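Tail spike protein gp49 (Pseudomonas phage LKA1, PDB 4RU4) forms the trimeric tailspike of a Pseudomonas phage and probably acts as a lyase that cleaves the host's O-specific polysaccharide during virus entry. Local coordinates at residues Tyr538-Lys550 and Ala563-Leu577. Residues are numbered along the deposited sequence; the frame is centred on the assembly and turned at random.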
loop_
_atom_site.group_PDB
_atom_site.type_symbol
_atom_site.label_atom_id
_atom_site.label_comp_id
_atom_site.label_asym_id
_atom_site.label_seq_id
_atom_site.Cartn_x
_atom_site.Cartn_y
_atom_site.Cartn_z
ATOM N N TYR B 538 -33.932 -0.816 -1.900
ATOM C CA TYR B 538 -33.297 -0.381 -3.143
ATOM C C TYR B 538 -34.125 -0.835 -4.348
ATOM O O TYR B 538 -34.724 -1.904 -4.333
ATOM C CB TYR B 538 -31.875 -0.970 -3.275
ATOM C CG TYR B 538 -31.059 -0.821 -2.006
ATOM C CD1 TYR B 538 -31.083 0.372 -1.283
ATOM C CD2 TYR B 538 -30.295 -1.867 -1.516
ATOM C CE1 TYR B 538 -30.363 0.510 -0.097
ATOM C CE2 TYR B 538 -29.555 -1.737 -0.319
ATOM C CZ TYR B 538 -29.606 -0.549 0.374
ATOM O OH TYR B 538 -28.901 -0.403 1.542
ATOM N N ILE B 539 -34.115 -0.039 -5.410
ATOM C CA ILE B 539 -34.769 -0.435 -6.641
ATOM C C ILE B 539 -33.788 -1.221 -7.530
ATOM O O ILE B 539 -32.692 -0.745 -7.832
ATOM C CB ILE B 539 -35.283 0.809 -7.398
ATOM C CG1 ILE B 539 -36.299 1.567 -6.535
ATOM C CG2 ILE B 539 -35.881 0.400 -8.746
ATOM C CD1 ILE B 539 -36.472 3.005 -6.930
ATOM N N TYR B 540 -34.192 -2.418 -7.951
ATOM C CA TYR B 540 -33.372 -3.280 -8.806
ATOM C C TYR B 540 -33.481 -2.885 -10.291
ATOM O O TYR B 540 -34.428 -2.202 -10.683
ATOM C CB TYR B 540 -33.782 -4.757 -8.618
ATOM C CG TYR B 540 -33.439 -5.313 -7.254
ATOM C CD1 TYR B 540 -32.169 -5.844 -7.000
ATOM C CD2 TYR B 540 -34.385 -5.304 -6.214
ATOM C CE1 TYR B 540 -31.838 -6.344 -5.752
ATOM C CE2 TYR B 540 -34.067 -5.795 -4.941
ATOM C CZ TYR B 540 -32.786 -6.339 -4.725
ATOM O OH TYR B 540 -32.454 -6.840 -3.479
ATOM N N PRO B 541 -32.499 -3.300 -11.123
ATOM C CA PRO B 541 -32.600 -2.985 -12.558
ATOM C C PRO B 541 -33.736 -3.715 -13.258
ATOM O O PRO B 541 -34.173 -3.264 -14.310
ATOM C CB PRO B 541 -31.250 -3.442 -13.142
ATOM C CG PRO B 541 -30.341 -3.680 -11.956
ATOM C CD PRO B 541 -31.240 -3.980 -10.776
ATOM N N LYS B 542 -34.205 -4.824 -12.689
ATOM C CA LYS B 542 -35.325 -5.587 -13.249
ATOM C C LYS B 542 -35.899 -6.396 -12.088
ATOM O O LYS B 542 -35.336 -6.356 -11.001
ATOM C CB LYS B 542 -34.834 -6.527 -14.359
ATOM C CG LYS B 542 -33.731 -7.503 -13.902
ATOM C CD LYS B 542 -33.080 -8.184 -15.116
ATOM C CE LYS B 542 -32.155 -9.303 -14.682
ATOM N NZ LYS B 542 -31.641 -10.061 -15.874
ATOM N N ALA B 543 -37.006 -7.110 -12.295
ATOM C CA ALA B 543 -37.590 -7.904 -11.204
ATOM C C ALA B 543 -36.545 -8.863 -10.651
ATOM O O ALA B 543 -35.889 -9.586 -11.389
ATOM C CB ALA B 543 -38.789 -8.664 -11.669
ATOM N N PRO B 544 -36.337 -8.815 -9.341
ATOM C CA PRO B 544 -35.310 -9.671 -8.760
ATOM C C PRO B 544 -35.820 -11.098 -8.548
ATOM O O PRO B 544 -37.024 -11.375 -8.703
ATOM C CB PRO B 544 -35.043 -8.997 -7.415
ATOM C CG PRO B 544 -36.398 -8.354 -7.058
ATOM C CD PRO B 544 -36.885 -7.839 -8.377
ATOM N N THR B 545 -34.894 -11.999 -8.244
ATOM C CA THR B 545 -35.233 -13.364 -7.860
ATOM C C THR B 545 -35.688 -13.345 -6.416
ATOM O O THR B 545 -34.934 -12.954 -5.543
ATOM C CB THR B 545 -34.003 -14.267 -8.048
ATOM O OG1 THR B 545 -33.572 -14.153 -9.418
ATOM C CG2 THR B 545 -34.305 -15.747 -7.756
ATOM N N VAL B 546 -36.939 -13.737 -6.184
ATOM C CA VAL B 546 -37.586 -13.601 -4.875
ATOM C C VAL B 546 -37.877 -14.960 -4.220
ATOM O O VAL B 546 -38.381 -15.878 -4.890
ATOM C CB VAL B 546 -38.936 -12.833 -5.053
ATOM C CG1 VAL B 546 -39.736 -12.782 -3.740
ATOM C CG2 VAL B 546 -38.654 -11.404 -5.592
ATOM N N GLN B 547 -37.567 -15.093 -2.930
ATOM C CA GLN B 547 -38.031 -16.247 -2.141
ATOM C C GLN B 547 -38.977 -15.811 -1.040
ATOM O O GLN B 547 -38.817 -14.735 -0.460
ATOM C CB GLN B 547 -36.842 -16.995 -1.513
ATOM C CG GLN B 547 -35.739 -17.327 -2.516
ATOM C CD GLN B 547 -36.182 -18.353 -3.547
ATOM O OE1 GLN B 547 -37.095 -19.146 -3.305
ATOM N NE2 GLN B 547 -35.511 -18.361 -4.693
ATOM N N VAL B 548 -39.988 -16.629 -0.768
ATOM C CA VAL B 548 -40.854 -16.399 0.371
ATOM C C VAL B 548 -41.095 -17.732 1.090
ATOM O O VAL B 548 -41.415 -18.736 0.454
ATOM C CB VAL B 548 -42.225 -15.793 -0.050
ATOM C CG1 VAL B 548 -43.011 -15.340 1.196
ATOM C CG2 VAL B 548 -42.056 -14.622 -1.030
ATOM N N THR B 549 -40.955 -17.726 2.408
ATOM C CA THR B 549 -41.233 -18.898 3.223
ATOM C C THR B 549 -42.054 -18.498 4.442
ATOM O O THR B 549 -41.822 -17.438 5.027
ATOM C CB THR B 549 -39.904 -19.579 3.668
ATOM O OG1 THR B 549 -39.220 -20.089 2.512
ATOM C CG2 THR B 549 -40.150 -20.714 4.665
ATOM N N LYS B 550 -43.029 -19.329 4.817
ATOM C CA LYS B 550 -43.808 -19.099 6.038
ATOM C C LYS B 550 -43.091 -19.703 7.241
ATOM O O LYS B 550 -42.643 -20.866 7.190
ATOM C CB LYS B 550 -45.202 -19.740 5.919
ATOM C CG LYS B 550 -45.884 -20.018 7.278
ATOM C CD LYS B 550 -47.318 -20.494 7.076
ATOM C CE LYS B 550 -47.830 -21.304 8.238
ATOM N NZ LYS B 550 -49.313 -21.282 8.281
ATOM N N ALA B 563 -46.849 -19.890 0.564
ATOM C CA ALA B 563 -46.247 -18.575 0.495
ATOM C C ALA B 563 -45.754 -18.299 -0.922
ATOM O O ALA B 563 -44.986 -19.089 -1.473
ATOM C CB ALA B 563 -45.052 -18.495 1.487
ATOM N N ILE B 564 -46.178 -17.163 -1.480
ATOM C CA ILE B 564 -45.794 -16.726 -2.826
ATOM C C ILE B 564 -45.583 -15.221 -2.819
ATOM O O ILE B 564 -45.704 -14.576 -1.782
ATOM C CB ILE B 564 -46.885 -17.057 -3.864
ATOM C CG1 ILE B 564 -48.177 -16.294 -3.524
ATOM C CG2 ILE B 564 -47.146 -18.591 -3.916
ATOM C CD1 ILE B 564 -49.321 -16.440 -4.588
ATOM N N ALA B 565 -45.234 -14.665 -3.971
ATOM C CA ALA B 565 -45.272 -13.216 -4.149
ATOM C C ALA B 565 -45.987 -12.941 -5.473
ATOM O O ALA B 565 -45.607 -13.475 -6.512
ATOM C CB ALA B 565 -43.878 -12.645 -4.193
ATOM N N ASN B 566 -47.004 -12.103 -5.447
ATOM C CA ASN B 566 -47.727 -11.793 -6.679
ATOM C C ASN B 566 -48.441 -10.481 -6.514
ATOM O O ASN B 566 -49.334 -10.418 -5.693
ATOM C CB ASN B 566 -48.784 -12.873 -6.990
ATOM C CG ASN B 566 -49.473 -12.635 -8.337
ATOM O OD1 ASN B 566 -48.927 -11.940 -9.205
ATOM N ND2 ASN B 566 -50.647 -13.229 -8.535
ATOM N N PRO B 567 -48.039 -9.432 -7.269
ATOM C CA PRO B 567 -46.930 -9.491 -8.247
ATOM C C PRO B 567 -45.548 -9.247 -7.629
ATOM O O PRO B 567 -45.458 -9.041 -6.402
ATOM C CB PRO B 567 -47.230 -8.318 -9.170
ATOM C CG PRO B 567 -47.855 -7.276 -8.215
ATOM C CD PRO B 567 -48.732 -8.121 -7.295
ATOM N N THR B 568 -44.510 -9.294 -8.479
ATOM C CA THR B 568 -43.178 -8.815 -8.156
ATOM C C THR B 568 -42.814 -7.814 -9.235
ATOM O O THR B 568 -43.367 -7.840 -10.343
ATOM C CB THR B 568 -42.087 -9.942 -8.113
ATOM O OG1 THR B 568 -41.968 -10.551 -9.401
ATOM C CG2 THR B 568 -42.431 -11.045 -7.078
ATOM N N SER B 569 -41.887 -6.924 -8.905
ATOM C CA SER B 569 -41.402 -5.955 -9.873
ATOM C C SER B 569 -40.032 -5.544 -9.406
ATOM O O SER B 569 -39.550 -6.045 -8.408
ATOM C CB SER B 569 -42.306 -4.725 -9.908
ATOM O OG SER B 569 -42.203 -4.031 -8.684
ATOM N N ALA B 570 -39.418 -4.604 -10.112
ATOM C CA ALA B 570 -38.108 -4.100 -9.725
ATOM C C ALA B 570 -38.132 -3.362 -8.391
ATOM O O ALA B 570 -37.108 -3.273 -7.710
ATOM C CB ALA B 570 -37.538 -3.177 -10.829
ATOM N N SER B 571 -39.289 -2.828 -8.005
ATOM C CA SER B 571 -39.309 -1.990 -6.817
ATOM C C SER B 571 -39.969 -2.628 -5.604
ATOM O O SER B 571 -39.882 -2.088 -4.500
ATOM C CB SER B 571 -40.008 -0.665 -7.128
ATOM O OG SER B 571 -41.341 -0.910 -7.515
ATOM N N GLY B 572 -40.676 -3.732 -5.800
ATOM C CA GLY B 572 -41.322 -4.377 -4.664
ATOM C C GLY B 572 -42.034 -5.664 -5.018
ATOM O O GLY B 572 -41.872 -6.194 -6.127
ATOM N N ALA B 573 -42.808 -6.174 -4.066
ATOM C CA ALA B 573 -43.546 -7.421 -4.254
ATOM C C ALA B 573 -44.745 -7.444 -3.314
ATOM O O ALA B 573 -44.724 -6.814 -2.245
ATOM C CB ALA B 573 -42.649 -8.627 -3.973
ATOM N N THR B 574 -45.783 -8.168 -3.705
ATOM C CA THR B 574 -46.890 -8.423 -2.793
ATOM C C THR B 574 -46.805 -9.841 -2.242
ATOM O O THR B 574 -47.058 -10.820 -2.948
ATOM C CB THR B 574 -48.234 -8.163 -3.450
ATOM O OG1 THR B 574 -48.306 -6.781 -3.784
ATOM C CG2 THR B 574 -49.371 -8.488 -2.483
ATOM N N LEU B 575 -46.406 -9.949 -0.978
ATOM C CA LEU B 575 -46.228 -11.246 -0.359
ATOM C C LEU B 575 -47.615 -11.835 -0.160
ATOM O O LEU B 575 -48.577 -11.096 0.080
ATOM C CB LEU B 575 -45.544 -11.078 0.994
ATOM C CG LEU B 575 -44.195 -10.362 0.999
ATOM C CD1 LEU B 575 -43.601 -10.407 2.428
ATOM C CD2 LEU B 575 -43.239 -10.988 -0.013
ATOM N N GLY B 576 -47.730 -13.152 -0.261
ATOM C CA GLY B 576 -49.021 -13.787 -0.093
ATOM C C GLY B 576 -48.963 -15.139 0.578
ATOM O O GLY B 576 -47.992 -15.870 0.412
ATOM N N LEU B 577 -50.010 -15.477 1.326
ATOM C CA LEU B 577 -50.159 -16.819 1.879
ATOM C C LEU B 577 -51.544 -17.324 1.454
ATOM O O LEU B 577 -52.548 -16.718 1.829
ATOM C CB LEU B 577 -50.063 -16.778 3.409
ATOM C CG LEU B 577 -50.156 -18.140 4.117
ATOM C CD1 LEU B 577 -48.913 -18.971 3.819
ATOM C CD2 LEU B 577 -50.368 -17.984 5.636
#
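Val-548 meets the hairpin formed by strands 563-565 and 572-577 with both of its methyls, in a face-to-face packing of two beta layers. Val-548 CG1, anti to the backbone N (chi1 -170°), lies 3.8 Å from Ala-563 CB, while Val-548 CG2 comes to 4.0 Å from Leu-575 CD2, the leucine tip slanting across it. Two residues back, Val-546 divides its branches likewise: CG1 rests on Ala-565 CB and CG2 slides past Thr-568 CG2 at 4.1 Å. Farther on, the extended Lys-550 lays CD 3.9 Å from Leu-577 CD1, leaving its ammonium to bond with Val-560 O and Asn-591.

Polar contact gathers at the hairpin turn. Tyr-540 N donates to Ala-570 O over 3.0 Å, nearly straight at 162° but tilted from the carbonyl plane. The same oxygen sits at the edge of the Tyr-540 ring, one face of which carries Pro-544 CB. Within the turn Ser-569 OG accepts from the amides of Ser-571 and Gly-572, an ST turn and ST motif.

Small alanines against branched valines let the layers of this Ig-like domain approach closely, so cohesion is chiefly apolar, with one backbone bond, Tyr-540 N to Ala-570 O, joining loop 540-544 to the 569-571 turn.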